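Local coordinates for protein putative NADH Oxidase (PDB 3E10) that binds flavin mononucleotide and, as a member of the nitroreductase family, probably works as an FMN-dependent oxidoreductase, at residues Y63-S66 with L67-A70; E87-E90 with Q91-A95; L101-A104 with A105-L109; N131-S134 with N135-P138. One frame throughout, in Å; residues are numbered along the deposited sequence. Where two conformers were deposited one is given.

Interaction 1 of 4, residues Y63-S66 with L67-A70; sequences YANS and LKTA. With FMN (flavin mononucleotide), chain L.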
loop_
_atom_site.group_PDB
_atom_site.type_symbol
_atom_site.label_atom_id
_atom_site.label_comp_id
_atom_site.label_asym_id
_atom_site.label_seq_id
_atom_site.Cartn_x
_atom_site.Cartn_y
_atom_site.Cartn_z
ATOM N N TYR B 63 11.417 14.431 9.708
ATOM C CA TYR B 63 10.884 14.519 8.372
ATOM C C TYR B 63 9.365 14.765 8.344
ATOM O O TYR B 63 8.705 14.438 7.378
ATOM C CB TYR B 63 11.273 13.277 7.588
ATOM C CG TYR B 63 12.776 13.197 7.411
ATOM C CD1 TYR B 63 13.410 13.974 6.459
ATOM C CD2 TYR B 63 13.545 12.453 8.264
ATOM C CE1 TYR B 63 14.787 13.933 6.289
ATOM C CE2 TYR B 63 14.936 12.408 8.112
ATOM C CZ TYR B 63 15.540 13.142 7.117
ATOM O OH TYR B 63 16.913 13.152 6.963
ATOM N N ALA B 64 8.861 15.439 9.374
ATOM C CA ALA B 64 7.431 15.649 9.550
ATOM C C ALA B 64 7.042 17.127 9.555
ATOM O O ALA B 64 6.000 17.491 10.105
ATOM C CB ALA B 64 6.962 14.976 10.825
ATOM N N ASN B 65 7.873 17.966 8.947
ATOM C CA ASN B 65 7.612 19.394 8.969
ATOM C C ASN B 65 6.356 19.807 8.223
ATOM O O ASN B 65 5.825 20.907 8.440
ATOM C CB ASN B 65 8.837 20.177 8.495
ATOM C CG ASN B 65 9.949 20.175 9.525
ATOM O OD1 ASN B 65 9.696 20.057 10.736
ATOM N ND2 ASN B 65 11.186 20.311 9.062
ATOM N N SER B 66 5.842 18.934 7.356
ATOM C CA SER B 66 4.558 19.202 6.703
ATOM C C SER B 66 3.435 19.460 7.704
ATOM O O SER B 66 2.461 20.152 7.395
ATOM C CB SER B 66 4.174 18.056 5.777
ATOM O OG SER B 66 4.080 16.838 6.479
ATOM N N LEU B 67 3.552 18.886 8.890
ATOM C CA LEU B 67 2.501 19.026 9.878
ATOM C C LEU B 67 2.401 20.464 10.380
ATOM O O LEU B 67 1.372 20.866 10.916
ATOM C CB LEU B 67 2.735 18.070 11.046
ATOM C CG LEU B 67 2.462 16.596 10.711
ATOM C CD1 LEU B 67 3.094 15.677 11.747
ATOM C CD2 LEU B 67 0.939 16.399 10.607
ATOM N N LYS B 68 3.444 21.253 10.198
ATOM C CA LYS B 68 3.405 22.626 10.695
ATOM C C LYS B 68 2.400 23.515 9.974
ATOM O O LYS B 68 1.978 24.539 10.519
ATOM C CB LYS B 68 4.793 23.260 10.652
ATOM C CG LYS B 68 5.794 22.532 11.551
ATOM C CD LYS B 68 7.126 23.229 11.572
ATOM C CE LYS B 68 8.117 22.512 12.466
ATOM N NZ LYS B 68 7.590 22.257 13.846
ATOM N N THR B 69 2.020 23.134 8.760
ATOM C CA THR B 69 0.950 23.848 8.036
ATOM C C THR B 69 -0.312 23.034 7.806
ATOM O O THR B 69 -1.320 23.565 7.323
ATOM C CB THR B 69 1.436 24.440 6.705
ATOM O OG1 THR B 69 1.815 23.376 5.826
ATOM C CG2 THR B 69 2.641 25.430 6.894
ATOM N N ALA B 70 -0.300 21.753 8.156
ATOM C CA ALA B 70 -1.418 20.881 7.841
ATOM C C ALA B 70 -2.629 21.188 8.708
ATOM O O ALA B 70 -2.493 21.285 9.928
ATOM C CB ALA B 70 -1.013 19.399 8.054
HETATM N N1 FMN L . 8.043 11.983 3.025
HETATM C C2 FMN L . 8.401 12.876 3.993
HETATM O O2 FMN L . 8.458 14.084 3.727
HETATM N N3 FMN L . 8.667 12.424 5.258
HETATM C C4 FMN L . 8.688 11.088 5.594
HETATM O O4 FMN L . 8.935 10.723 6.768
HETATM C C4A FMN L . 8.306 10.175 4.610
HETATM N N5 FMN L . 8.242 8.843 4.919
HETATM C C5A FMN L . 7.802 7.952 3.943
HETATM C C6 FMN L . 7.733 6.601 4.273
HETATM C C7 FMN L . 7.303 5.653 3.337
HETATM C C7M FMN L . 7.157 4.228 3.722
HETATM C C8 FMN L . 6.915 6.097 2.063
HETATM C C8M FMN L . 6.223 5.133 1.095
HETATM C C9 FMN L . 6.991 7.459 1.750
HETATM C C9A FMN L . 7.447 8.392 2.664
HETATM N N10 FMN L . 7.558 9.753 2.358
HETATM C C10 FMN L . 7.951 10.653 3.339
HETATM C "C1'" FMN L . 7.154 10.231 1.027
HETATM C "C2'" FMN L . 8.261 9.929 0.004
HETATM O "O2'" FMN L . 9.398 10.773 0.167
HETATM C "C3'" FMN L . 7.706 10.120 -1.412
HETATM O "O3'" FMN L . 6.716 9.128 -1.629
HETATM C "C4'" FMN L . 8.771 10.056 -2.523
HETATM O "O4'" FMN L . 9.658 11.169 -2.443
HETATM C "C5'" FMN L . 8.191 10.009 -3.935
HETATM O "O5'" FMN L . 7.411 11.175 -4.226
HETATM P P FMN L . 5.851 11.035 -4.542
HETATM O O1P FMN L . 5.683 10.016 -5.641
HETATM O O2P FMN L . 5.152 10.569 -3.307
HETATM O O3P FMN L . 5.445 12.421 -4.988
HETATM O O HOH W 1 4.419 22.822 6.348
#

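Interaction 2 of 4, residues E87-E90 with Q91-A95; sequences EMWE and QDMAA. With FMN (flavin mononucleotide), chain C.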
loop_
_atom_site.group_PDB
_atom_site.type_symbol
_atom_site.label_atom_id
_atom_site.label_comp_id
_atom_site.label_asym_id
_atom_site.label_seq_id
_atom_site.Cartn_x
_atom_site.Cartn_y
_atom_site.Cartn_z
ATOM N N GLU B 87 2.798 -11.261 11.197
ATOM C CA GLU B 87 3.951 -11.114 10.339
ATOM C C GLU B 87 3.733 -10.070 9.244
ATOM O O GLU B 87 4.700 -9.554 8.683
ATOM C CB GLU B 87 4.257 -12.451 9.665
ATOM C CG GLU B 87 4.773 -13.539 10.593
ATOM C CD GLU B 87 3.673 -14.377 11.274
ATOM O OE1 GLU B 87 2.466 -14.079 11.139
ATOM O OE2 GLU B 87 4.055 -15.368 11.955
HETATM N N MSE B 88 2.474 -9.806 8.915
HETATM C CA MSE B 88 2.218 -8.950 7.755
HETATM C C MSE B 88 1.495 -7.644 8.076
HETATM O O MSE B 88 1.073 -6.959 7.173
HETATM C CB MSE B 88 1.483 -9.729 6.667
HETATM C CG MSE B 88 2.389 -10.693 5.925
HETATM SE SE MSE B 88 1.406 -11.985 4.911
HETATM C CE MSE B 88 2.868 -13.160 4.543
ATOM N N TRP B 89 1.441 -7.249 9.354
ATOM C CA TRP B 89 0.636 -6.085 9.687
ATOM C C TRP B 89 1.116 -4.804 9.026
ATOM O O TRP B 89 0.281 -3.972 8.700
ATOM C CB TRP B 89 0.492 -5.882 11.202
ATOM C CG TRP B 89 1.679 -5.368 11.930
ATOM C CD1 TRP B 89 2.628 -6.099 12.531
ATOM C CD2 TRP B 89 2.009 -3.996 12.174
ATOM N NE1 TRP B 89 3.551 -5.268 13.131
ATOM C CE2 TRP B 89 3.198 -3.969 12.911
ATOM C CE3 TRP B 89 1.405 -2.800 11.854
ATOM C CZ2 TRP B 89 3.786 -2.784 13.340
ATOM C CZ3 TRP B 89 2.007 -1.614 12.253
ATOM C CH2 TRP B 89 3.169 -1.619 12.998
ATOM N N GLU B 90 2.424 -4.635 8.841
ATOM C CA GLU B 90 2.886 -3.402 8.234
ATOM C C GLU B 90 2.449 -3.284 6.781
ATOM O O GLU B 90 2.274 -2.178 6.275
ATOM C CB GLU B 90 4.384 -3.250 8.380
ATOM C CG GLU B 90 4.804 -3.116 9.837
ATOM C CD GLU B 90 5.324 -4.399 10.444
ATOM O OE1 GLU B 90 4.761 -5.492 10.137
ATOM O OE2 GLU B 90 6.294 -4.298 11.252
ATOM N N GLN B 91 2.239 -4.428 6.131
ATOM C CA GLN B 91 1.788 -4.431 4.743
ATOM C C GLN B 91 0.338 -4.012 4.643
ATOM O O GLN B 91 -0.019 -3.196 3.783
ATOM C CB GLN B 91 2.013 -5.824 4.134
ATOM C CG GLN B 91 3.506 -6.198 4.106
ATOM C CD GLN B 91 3.774 -7.600 3.597
ATOM O OE1 GLN B 91 3.052 -8.096 2.730
ATOM N NE2 GLN B 91 4.812 -8.257 4.153
ATOM N N ASP B 92 -0.493 -4.553 5.525
ATOM C CA ASP B 92 -1.874 -4.140 5.612
ATOM C C ASP B 92 -1.966 -2.608 5.779
ATOM O O ASP B 92 -2.772 -1.956 5.141
ATOM C CB ASP B 92 -2.543 -4.728 6.851
ATOM C CG ASP B 92 -2.572 -6.243 6.903
ATOM O OD1 ASP B 92 -2.259 -6.907 5.880
ATOM O OD2 ASP B 92 -2.976 -6.743 8.002
HETATM N N MSE B 93 -1.153 -2.079 6.695
HETATM C CA MSE B 93 -1.212 -0.651 7.043
HETATM C C MSE B 93 -0.697 0.217 5.917
HETATM O O MSE B 93 -1.250 1.290 5.677
HETATM C CB MSE B 93 -0.442 -0.338 8.340
HETATM C CG MSE B 93 -0.957 -1.055 9.612
HETATM SE SE MSE B 93 -2.820 -0.743 9.982
HETATM C CE MSE B 93 -2.714 1.197 10.176
ATOM N N ALA B 94 0.292 -0.297 5.196
ATOM C CA ALA B 94 0.803 0.391 4.029
ATOM C C ALA B 94 -0.259 0.465 2.919
ATOM O O ALA B 94 -0.394 1.486 2.242
ATOM C CB ALA B 94 2.106 -0.331 3.540
ATOM N N ALA B 95 -1.022 -0.618 2.760
ATOM C CA ALA B 95 -2.091 -0.619 1.754
ATOM C C ALA B 95 -3.169 0.404 2.127
ATOM O O ALA B 95 -3.689 1.108 1.264
ATOM C CB ALA B 95 -2.673 -2.047 1.623
HETATM N N1 FMN C . -5.088 -13.909 -0.137
HETATM C C2 FMN C . -4.783 -15.217 -0.424
HETATM O O2 FMN C . -5.607 -15.938 -0.992
HETATM N N3 FMN C . -3.539 -15.735 -0.162
HETATM C C4 FMN C . -2.572 -15.017 0.514
HETATM O O4 FMN C . -1.448 -15.518 0.699
HETATM C C4A FMN C . -2.862 -13.669 0.798
HETATM N N5 FMN C . -1.927 -12.871 1.402
HETATM C C5A FMN C . -2.192 -11.547 1.663
HETATM C C6 FMN C . -1.227 -10.740 2.259
HETATM C C7 FMN C . -1.447 -9.406 2.520
HETATM C C7M FMN C . -0.351 -8.577 3.157
HETATM C C8 FMN C . -2.670 -8.840 2.167
HETATM C C8M FMN C . -2.814 -7.345 2.226
HETATM C C9 FMN C . -3.650 -9.639 1.563
HETATM C C9A FMN C . -3.428 -10.990 1.305
HETATM N N10 FMN C . -4.414 -11.810 0.753
HETATM C C10 FMN C . -4.116 -13.128 0.466
HETATM C "C1'" FMN C . -5.766 -11.249 0.390
HETATM C "C2'" FMN C . -6.632 -11.101 1.648
HETATM O "O2'" FMN C . -7.105 -12.360 2.107
HETATM C "C3'" FMN C . -7.781 -10.147 1.358
HETATM O "O3'" FMN C . -7.236 -8.849 1.108
HETATM C "C4'" FMN C . -8.834 -10.077 2.502
HETATM O "O4'" FMN C . -9.503 -11.297 2.682
HETATM C "C5'" FMN C . -9.843 -8.967 2.255
HETATM O "O5'" FMN C . -10.619 -9.223 1.094
HETATM P P FMN C . -10.586 -8.142 -0.093
HETATM O O1P FMN C . -9.180 -8.126 -0.671
HETATM O O2P FMN C . -11.611 -8.645 -1.090
HETATM O O3P FMN C . -10.983 -6.782 0.480
#

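Interaction 3 of 4, residues L101-A104 with A105-L109; sequences LLEA and AYLDL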
loop_
_atom_site.group_PDB
_atom_site.type_symbol
_atom_site.label_atom_id
_atom_site.label_comp_id
_atom_site.label_asym_id
_atom_site.label_seq_id
_atom_site.Cartn_x
_atom_site.Cartn_y
_atom_site.Cartn_z
ATOM N N LEU B 101 -3.862 8.124 0.526
ATOM C CA LEU B 101 -3.188 9.067 -0.341
ATOM C C LEU B 101 -3.926 9.189 -1.666
ATOM O O LEU B 101 -4.024 10.288 -2.220
ATOM C CB LEU B 101 -1.754 8.625 -0.585
ATOM C CG LEU B 101 -0.826 8.547 0.625
ATOM C CD1 LEU B 101 0.535 8.045 0.157
ATOM C CD2 LEU B 101 -0.715 9.899 1.403
ATOM N N LEU B 102 -4.355 8.066 -2.234
ATOM C CA LEU B 102 -5.071 8.125 -3.502
ATOM C C LEU B 102 -6.417 8.829 -3.384
ATOM O O LEU B 102 -6.781 9.631 -4.244
ATOM C CB LEU B 102 -5.223 6.726 -4.081
ATOM C CG LEU B 102 -3.920 6.039 -4.502
ATOM C CD1 LEU B 102 -4.189 4.566 -4.778
ATOM C CD2 LEU B 102 -3.255 6.734 -5.716
ATOM N N GLU B 103 -7.149 8.524 -2.320
ATOM C CA GLU B 103 -8.424 9.187 -2.083
ATOM C C GLU B 103 -8.209 10.694 -1.890
ATOM O O GLU B 103 -8.992 11.510 -2.381
ATOM C CB GLU B 103 -9.152 8.581 -0.909
ATOM C CG GLU B 103 -10.554 9.152 -0.621
ATOM C CD GLU B 103 -11.622 8.766 -1.635
ATOM O OE1 GLU B 103 -11.391 7.874 -2.477
ATOM O OE2 GLU B 103 -12.724 9.347 -1.536
ATOM N N ALA B 104 -7.129 11.067 -1.190
ATOM C CA ALA B 104 -6.837 12.491 -1.030
ATOM C C ALA B 104 -6.704 13.175 -2.378
ATOM O O ALA B 104 -7.333 14.228 -2.619
ATOM C CB ALA B 104 -5.588 12.691 -0.170
ATOM N N ALA B 105 -5.900 12.590 -3.270
ATOM C CA ALA B 105 -5.709 13.160 -4.607
ATOM C C ALA B 105 -7.054 13.242 -5.346
ATOM O O ALA B 105 -7.354 14.265 -6.008
ATOM C CB ALA B 105 -4.666 12.381 -5.382
ATOM N N TYR B 106 -7.874 12.190 -5.224
ATOM C CA TYR B 106 -9.212 12.172 -5.835
ATOM C C TYR B 106 -10.077 13.358 -5.380
ATOM O O TYR B 106 -10.830 13.930 -6.181
ATOM C CB TYR B 106 -9.867 10.827 -5.555
ATOM C CG TYR B 106 -11.307 10.753 -5.978
ATOM C CD1 TYR B 106 -11.645 10.658 -7.306
ATOM C CD2 TYR B 106 -12.322 10.804 -5.037
ATOM C CE1 TYR B 106 -13.004 10.615 -7.695
ATOM C CE2 TYR B 106 -13.635 10.739 -5.397
ATOM C CZ TYR B 106 -13.971 10.645 -6.708
ATOM O OH TYR B 106 -15.323 10.615 -7.031
ATOM N N LEU B 107 -9.950 13.727 -4.103
ATOM C CA LEU B 107 -10.690 14.817 -3.487
ATOM C C LEU B 107 -10.009 16.180 -3.603
ATOM O O LEU B 107 -10.391 17.112 -2.930
ATOM C CB LEU B 107 -10.933 14.452 -2.008
ATOM C CG LEU B 107 -11.739 13.183 -1.752
ATOM C CD1 LEU B 107 -11.749 12.832 -0.245
ATOM C CD2 LEU B 107 -13.181 13.290 -2.311
ATOM N N ASP B 108 -8.994 16.283 -4.451
ATOM C CA ASP B 108 -8.310 17.550 -4.703
ATOM C C ASP B 108 -7.548 18.047 -3.482
ATOM O O ASP B 108 -7.263 19.239 -3.331
ATOM C CB ASP B 108 -9.297 18.621 -5.219
ATOM C CG ASP B 108 -10.022 18.190 -6.484
ATOM O OD1 ASP B 108 -9.354 17.784 -7.439
ATOM O OD2 ASP B 108 -11.267 18.250 -6.498
ATOM N N LEU B 109 -7.172 17.106 -2.624
ATOM C CA LEU B 109 -6.360 17.377 -1.448
ATOM C C LEU B 109 -4.921 16.967 -1.742
ATOM O O LEU B 109 -4.661 16.151 -2.637
ATOM C CB LEU B 109 -6.880 16.590 -0.252
ATOM C CG LEU B 109 -8.273 16.961 0.251
ATOM C CD1 LEU B 109 -8.698 15.927 1.263
ATOM C CD2 LEU B 109 -8.273 18.347 0.857
#

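Interaction 4 of 4, residues N131-S134 with N135-P138; sequences NLKS and NIKP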
loop_
_atom_site.group_PDB
_atom_site.type_symbol
_atom_site.label_atom_id
_atom_site.label_comp_id
_atom_site.label_asym_id
_atom_site.label_seq_id
_atom_site.Cartn_x
_atom_site.Cartn_y
_atom_site.Cartn_z
ATOM N N ASN B 131 0.026 8.449 24.675
ATOM C CA ASN B 131 0.025 7.486 25.772
ATOM C C ASN B 131 -0.619 6.165 25.384
ATOM O O ASN B 131 -1.565 5.719 25.996
ATOM C CB ASN B 131 -0.626 8.059 27.022
ATOM C CG ASN B 131 -0.393 7.186 28.218
ATOM O OD1 ASN B 131 0.699 6.630 28.364
ATOM N ND2 ASN B 131 -1.444 6.986 29.040
ATOM N N LEU B 132 -0.103 5.563 24.324
ATOM C CA LEU B 132 -0.750 4.386 23.784
ATOM C C LEU B 132 -0.542 3.157 24.654
ATOM O O LEU B 132 0.530 2.951 25.202
ATOM C CB LEU B 132 -0.204 4.076 22.370
ATOM C CG LEU B 132 -0.425 5.179 21.338
ATOM C CD1 LEU B 132 0.238 4.793 20.024
ATOM C CD2 LEU B 132 -1.933 5.456 21.179
ATOM N N LYS B 133 -1.572 2.333 24.737
ATOM C CA LYS B 133 -1.475 0.969 25.258
ATOM C C LYS B 133 -0.421 0.169 24.500
ATOM O O LYS B 133 -0.221 0.375 23.302
ATOM C CB LYS B 133 -2.797 0.243 25.067
ATOM C CG LYS B 133 -3.892 0.572 26.046
ATOM C CD LYS B 133 -5.198 -0.148 25.690
ATOM C CE LYS B 133 -5.951 0.508 24.525
ATOM N NZ LYS B 133 -6.326 1.899 24.693
ATOM N N SER B 134 0.214 -0.782 25.169
ATOM C CA SER B 134 1.282 -1.579 24.589
ATOM C C SER B 134 0.885 -2.237 23.249
ATOM O O SER B 134 1.695 -2.356 22.322
ATOM C CB SER B 134 1.664 -2.666 25.590
ATOM O OG SER B 134 2.496 -3.623 25.006
ATOM N N ASN B 135 -0.380 -2.640 23.160
ATOM C CA ASN B 135 -0.854 -3.368 21.980
ATOM C C ASN B 135 -1.148 -2.477 20.792
ATOM O O ASN B 135 -1.401 -2.995 19.704
ATOM C CB ASN B 135 -2.085 -4.209 22.316
ATOM C CG ASN B 135 -3.205 -3.421 22.977
ATOM O OD1 ASN B 135 -3.025 -2.898 24.085
ATOM N ND2 ASN B 135 -4.355 -3.298 22.300
ATOM N N ILE B 136 -1.141 -1.150 20.991
ATOM C CA ILE B 136 -1.484 -0.231 19.909
ATOM C C ILE B 136 -0.188 0.323 19.333
ATOM O O ILE B 136 0.544 1.060 20.000
ATOM C CB ILE B 136 -2.412 0.862 20.390
ATOM C CG1 ILE B 136 -3.720 0.266 20.999
ATOM C CG2 ILE B 136 -2.754 1.812 19.263
ATOM C CD1 ILE B 136 -4.524 -0.646 20.107
ATOM N N LYS B 137 0.128 -0.111 18.119
ATOM C CA LYS B 137 1.414 0.147 17.504
ATOM C C LYS B 137 1.332 1.254 16.482
ATOM O O LYS B 137 0.564 1.146 15.508
ATOM C CB LYS B 137 1.875 -1.113 16.775
ATOM C CG LYS B 137 1.975 -2.298 17.752
ATOM C CD LYS B 137 2.553 -3.549 17.086
ATOM C CE LYS B 137 4.025 -3.411 16.700
ATOM N NZ LYS B 137 4.942 -3.360 17.891
ATOM N N PRO B 138 2.115 2.319 16.688
ATOM C CA PRO B 138 2.155 3.363 15.667
ATOM C C PRO B 138 2.701 2.872 14.337
ATOM O O PRO B 138 3.661 2.112 14.302
ATOM C CB PRO B 138 3.096 4.398 16.253
ATOM C CG PRO B 138 3.152 4.113 17.721
ATOM C CD PRO B 138 2.923 2.679 17.872
HETATM O O HOH W 2 3.811 -3.363 20.660
#

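Interaction 1 of 4, residues Y63-S66 with L67-A70
Lys68 lies alongside Asn65, the two side chains pointing the same way, and the lysine can be followed outward over its neighbour. Its CB sits 3.4 Å from the carbonyl oxygen, O, of Asn65, and CG keeps almost the same spacing because it stands beside the backbone N, anti to the carbonyl carbon (chi1 -62°). CD passes on from that oxygen toward the side-chain amide, and CE reaches it, 3.4 Å from OD1 of Asn65. There the chain bends at its last torsion, and NZ turns to a hydrogen bond with Ser58 OG.

The backbone beneath is held by bonds that mostly span three residues. Leu67 N donates to Ala64 O at 3.1 Å and Lys68 N to Asn65 O at 3.0 Å; Thr69 N and Ala70 N make weaker bonds to Ser66 O. These residues belong to the loop that leads from helix 51-57 into strand 72-79. Tyr63, within this loop, meets the flavin: its O accepts a hydrogen bond of 2.9 Å from N3 of the FMN, a backbone grip on the pyrimidine end of the isoalloxazine ring.

On the inner side, CD1 of Leu67 rests 4.0 Å from CB of Ala64, and both side chains pack on Leu114 of strand 110-115. Ser66 directs its OG to a hydrogen bond with Ser143 OG. A water lies 2.7 Å from OG1 of Thr69 in a hydrogen bond and may also donate to Asn65 O.

Interaction 2 of 4, residues E87-E90 with Q91-A95
Met88 O, the carbonyl at the N-cap of helix 89-106, takes two backbone N-H groups: Gln91 N at 3.0 Å, and Asp92 N in a longer, weak bond. Regular helical bonding follows one residue on, with Met93 N bonded to Trp89 O and Ala94 N to Glu90 O at 2.9 Å.

The side chains of this first turn sort themselves onto different faces. Met88, a selenomethionine, crosses Gln91 at a slant, its CG lying 3.9 Å from NE2 of the amide. Both chains are extended beyond CG, which carries their ends to the flavin. In the conformer described, one of two, SE of Met88 approaches C6 of the FMN, while OE1 of Gln91 comes within 3.5 Å of the methyl carbon C7M. The other end of that amide is held across the dimer interface, where NE2 of Gln91 bonds to Gln117 O and Glu90 OE1 of the second subunit. OD1 of Asp92 also faces C7M; its carboxylate is fixed by Ala37 N and Gln40 NE2.

On a different side of the helix, CG of Met93, also selenomethionine, meets the Trp89 ring at its edge and in its plane, 3.7 Å from CE3. In one of two conformers CD of Glu90 lies over one indole face, offset toward the rim, and its OE2 bonds to Gln117 NE2. Trp89 and Met93 then pack on strands 72-79 and 136-145.

The flavin met here is hydrogen-bonded to arginines and serine of the second subunit, so the helix start completes an FMN site built from both chains, the arrangement characteristic of nitroreductase-family dimers.

Interaction 3 of 4, residues L101-A104 with A105-L109
Ala105 follows Ala104 into the last turn of helix 89-106, which a Schellman motif brings to a close. Its N bonds to Leu101 O at 3.1 Å in the ordinary helical pattern, and its CB packs outside the segment on Ile4 and Asn152. Ala104 before it packs on Leu27 of helix 21-32.

Tyr106 N continues the pattern to O of Leu102, a residue whose side chain meets its own counterpart, Leu102 of the second subunit. The tyrosine side chain runs beside that of Glu103, both pointing the same way, and the ring atom CD2 comes 3.8 Å from OE2 of the carboxylate. The two planes are turned 43° from each other, and OE2 stands oblique to the ring. Both first torsions place CG anti to the backbone N (-176° for Glu103), which sends the pair out along the same flank of the helix.

Leu107 is the first residue to leave helical backbone angles, yet its N still bonds to Glu103 O at 3.0 Å, and weakly to Ala104 O. Its CD1 crosses the bent Glu103 side chain, approaching CG at 3.9 Å and OE2 at a similar distance.

Asp108, with positive phi, is the C-prime residue at which the helix ends; its N bonds to Ala105 O at 3.0 Å.

Leu109, just before strand 110-115, completes the motif: its N bonds to Ala104 O at 2.9 Å, and its CB lies 4.1 Å from CB of Ala104.

Interaction 4 of 4, residues N131-S134 with N135-P138
Asn135 and Ile136 fold back on Lys133 and Leu132 through a type I beta turn, Lys133 to Ile136, that opens strand 136-145 just after a Schellman motif has ended the preceding helix. The turn is closed by Ile136 N donating to Lys133 O at 2.9 Å.

Asn135 places its CG between its own backbone N and carbonyl carbon (chi1 53°), which swings OD1 back over the turn to 3.3 Å from CB of Lys133. The rest of the amide is held by the neighbouring strand, where ND2 bonds to OD1 of Asp79. Lys133 runs beside both Asn135 and Ile136, its CB 4.2 Å from CG1 of the isoleucine.

Ile136 turns its other branch, CG2, toward Leu132, and these two side chains cross at about a right angle. Leucine and isoleucine both pack on Leu77 of strand 72-79 and on Tyr168 of the second subunit, so the turn takes part in the dimer interface.

A water accepts from Lys137 NZ and donates to Ser134 O. Leu132 and Pro138 slide past each other in opposite directions, with CD1 of the leucine 3.8 Å from the proline CG.

In the fold
The four contacts follow one another along the chain, at elements joined to the antiparallel sheet. Interactions 2 and 3 occupy the beginning and end of helix 89-106, their centres 21 Å apart, and both meet the second subunit. Interaction 4 starts strand 136-145 and touches interaction 2, with Trp89 CZ2 lying 3.4 Å from Lys137 CE. Interaction 1 precedes strand 72-79, the neighbour of strand 136-145 in the sheet; its centre is 24 Å from that of interaction 2, on the opposite side of the chain's centre. Interaction 1 meets one flavin and interaction 2 another, consistent with FMN sites to which both chains contribute.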